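Local coordinates for protein nucleocapsid (Crimean-congo hemorrhagic fever virus, PDB 4AKL) that binds single- and double-stranded RNA, probably takes part in packaging the viral genome, and probably has a sequence-non-specific double-stranded DNA endonuclease activity, at residues A[29-34]-A[413-418]. Residues are numbered along the deposited sequence; the frame is centred on the assembly and turned at random.
Sequences TYTNSY and ILNLRT
With chi1 at -166°, the Asn415 side chain swings its amide away from its own backbone N and across to Ser33, whose main chain it grips at both ends. OD1 of Asn415 accepts from Ser33 N at 2.7 Å, the donor lying in the carbonyl plane on a lone pair, while ND2 of Asn415 gives to Ser33 O at 3.2 Å, with that oxygen close to the amide plane. Two bonds to one residue fix the amide's rotation and orientation; Asn415 ND2 also bonds to Cys74 O. Ser33 O is itself doubly held, since Thr31 OG1 donates to it at 2.8 Å from the opposite face of its plane.

The backbones meet in a single beta bridge, Thr31 opposite Leu416. Asn32 N reaches Asn415 O at 2.8 Å in the carbonyl plane, and Arg417 N donates to Tyr30 O at 3.0 Å from above the Tyr30 carbonyl plane.

Arg417, extended from CG to NE, runs back along residues 29-32 and lays one guanidinium face over Thr31 O and the CA of Asn32. NE stands 3.2 Å from Thr31 O, but at an angle too poor for a hydrogen bond; Arg417 NH2 instead bonds to the carbonyl oxygen of Asp28. Asn32 OD1 packs on Arg417 CG at 3.5 Å, whereas its ND2 bonds to Gln463 O.

The contact thus pins the loop between helices 10-24 and 45-52 to the one preceding helix 425-440, joining distant parts of the chain through neutral amide and main-chain hydrogen bonds rather than a salt bridge.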
loop_
_atom_site.group_PDB
_atom_site.type_symbol
_atom_site.label_atom_id
_atom_site.label_comp_id
_atom_site.label_asym_id
_atom_site.label_seq_id
_atom_site.Cartn_x
_atom_site.Cartn_y
_atom_site.Cartn_z
ATOM N N THR A 29 -7.670 -20.059 16.836
ATOM C CA THR A 29 -8.412 -21.078 16.103
ATOM C C THR A 29 -8.700 -20.589 14.682
ATOM O O THR A 29 -8.472 -21.309 13.704
ATOM C CB THR A 29 -9.776 -21.381 16.785
ATOM O OG1 THR A 29 -9.610 -21.388 18.208
ATOM C CG2 THR A 29 -10.332 -22.724 16.328
ATOM N N TYR A 30 -9.208 -19.364 14.580
ATOM C CA TYR A 30 -9.642 -18.806 13.275
ATOM C C TYR A 30 -8.823 -17.650 12.800
ATOM O O TYR A 30 -9.138 -17.098 11.749
ATOM C CB TYR A 30 -11.130 -18.384 13.336
ATOM C CG TYR A 30 -12.011 -19.529 13.746
ATOM C CD1 TYR A 30 -12.234 -20.587 12.876
ATOM C CD2 TYR A 30 -12.594 -19.570 14.995
ATOM C CE1 TYR A 30 -13.024 -21.647 13.228
ATOM C CE2 TYR A 30 -13.400 -20.655 15.376
ATOM C CZ TYR A 30 -13.610 -21.678 14.488
ATOM O OH TYR A 30 -14.403 -22.748 14.850
ATOM N N THR A 31 -7.783 -17.276 13.551
ATOM C CA THR A 31 -6.959 -16.138 13.216
ATOM C C THR A 31 -5.504 -16.509 13.206
ATOM O O THR A 31 -5.108 -17.371 13.955
ATOM C CB THR A 31 -7.140 -15.003 14.212
ATOM O OG1 THR A 31 -6.942 -15.483 15.536
ATOM C CG2 THR A 31 -8.534 -14.420 14.119
ATOM N N ASN A 32 -4.723 -15.840 12.355
ATOM C CA ASN A 32 -3.267 -16.063 12.230
ATOM C C ASN A 32 -2.559 -15.632 13.470
ATOM O O ASN A 32 -1.721 -16.345 14.002
ATOM C CB ASN A 32 -2.668 -15.316 11.036
ATOM C CG ASN A 32 -3.232 -15.793 9.699
ATOM O OD1 ASN A 32 -3.513 -16.981 9.524
ATOM N ND2 ASN A 32 -3.389 -14.868 8.760
ATOM N N SER A 33 -2.916 -14.455 13.944
ATOM C CA SER A 33 -2.351 -13.953 15.164
ATOM C C SER A 33 -3.439 -14.107 16.236
ATOM O O SER A 33 -4.604 -14.019 15.940
ATOM C CB SER A 33 -1.875 -12.515 14.912
ATOM O OG SER A 33 -1.116 -12.009 15.955
ATOM N N TYR A 34 -3.047 -14.403 17.480
ATOM C CA TYR A 34 -4.007 -14.524 18.597
ATOM C C TYR A 34 -4.957 -13.296 18.673
ATOM O O TYR A 34 -4.542 -12.131 18.491
ATOM C CB TYR A 34 -3.285 -14.690 19.908
ATOM C CG TYR A 34 -2.873 -16.128 20.236
ATOM C CD1 TYR A 34 -3.786 -17.023 20.742
ATOM C CD2 TYR A 34 -1.568 -16.565 20.041
ATOM C CE1 TYR A 34 -3.408 -18.363 21.062
ATOM C CE2 TYR A 34 -1.173 -17.865 20.343
ATOM C CZ TYR A 34 -2.092 -18.760 20.848
ATOM O OH TYR A 34 -1.685 -20.050 21.145
ATOM N N ILE A 413 -9.753 -8.263 9.051
ATOM C CA ILE A 413 -10.063 -9.407 8.191
ATOM C C ILE A 413 -8.843 -10.176 7.707
ATOM O O ILE A 413 -8.912 -11.396 7.556
ATOM C CB ILE A 413 -10.958 -8.953 6.956
ATOM C CG1 ILE A 413 -12.388 -8.815 7.389
ATOM C CG2 ILE A 413 -11.007 -9.974 5.904
ATOM C CD1 ILE A 413 -13.270 -7.938 6.445
ATOM N N LEU A 414 -7.727 -9.484 7.456
ATOM C CA LEU A 414 -6.518 -10.120 6.973
ATOM C C LEU A 414 -5.855 -11.012 8.044
ATOM O O LEU A 414 -4.995 -11.797 7.719
ATOM C CB LEU A 414 -5.517 -9.054 6.499
ATOM C CG LEU A 414 -5.942 -8.317 5.238
ATOM C CD1 LEU A 414 -4.944 -7.236 4.914
ATOM C CD2 LEU A 414 -6.129 -9.285 4.055
ATOM N N ASN A 415 -6.252 -10.845 9.305
ATOM C CA ASN A 415 -5.901 -11.772 10.388
ATOM C C ASN A 415 -6.741 -13.072 10.375
ATOM O O ASN A 415 -6.415 -14.010 11.096
ATOM C CB ASN A 415 -6.038 -11.081 11.745
ATOM C CG ASN A 415 -5.374 -11.847 12.861
ATOM O OD1 ASN A 415 -4.316 -12.487 12.657
ATOM N ND2 ASN A 415 -5.976 -11.815 14.033
ATOM N N LEU A 416 -7.817 -13.134 9.575
ATOM C CA LEU A 416 -8.609 -14.376 9.476
ATOM C C LEU A 416 -7.811 -15.369 8.658
ATOM O O LEU A 416 -7.242 -14.973 7.627
ATOM C CB LEU A 416 -9.974 -14.173 8.823
ATOM C CG LEU A 416 -11.063 -13.550 9.698
ATOM C CD1 LEU A 416 -12.226 -13.099 8.834
ATOM C CD2 LEU A 416 -11.541 -14.504 10.834
ATOM N N ARG A 417 -7.788 -16.643 9.103
ATOM C CA ARG A 417 -6.977 -17.682 8.430
ATOM C C ARG A 417 -7.446 -17.919 7.015
ATOM O O ARG A 417 -8.614 -17.700 6.697
ATOM C CB ARG A 417 -6.990 -19.036 9.208
ATOM C CG ARG A 417 -6.229 -19.002 10.531
ATOM C CD ARG A 417 -6.253 -20.326 11.278
ATOM N NE ARG A 417 -5.475 -20.255 12.532
ATOM C CZ ARG A 417 -4.136 -20.358 12.632
ATOM N NH1 ARG A 417 -3.351 -20.558 11.555
ATOM N NH2 ARG A 417 -3.563 -20.257 13.842
ATOM N N THR A 418 -6.523 -18.359 6.175
ATOM C CA THR A 418 -6.822 -18.731 4.811
ATOM C C THR A 418 -6.685 -20.238 4.561
ATOM O O THR A 418 -6.979 -20.688 3.471
ATOM C CB THR A 418 -5.910 -17.976 3.807
ATOM O OG1 THR A 418 -4.533 -18.231 4.107
ATOM C CG2 THR A 418 -6.197 -16.423 3.854
#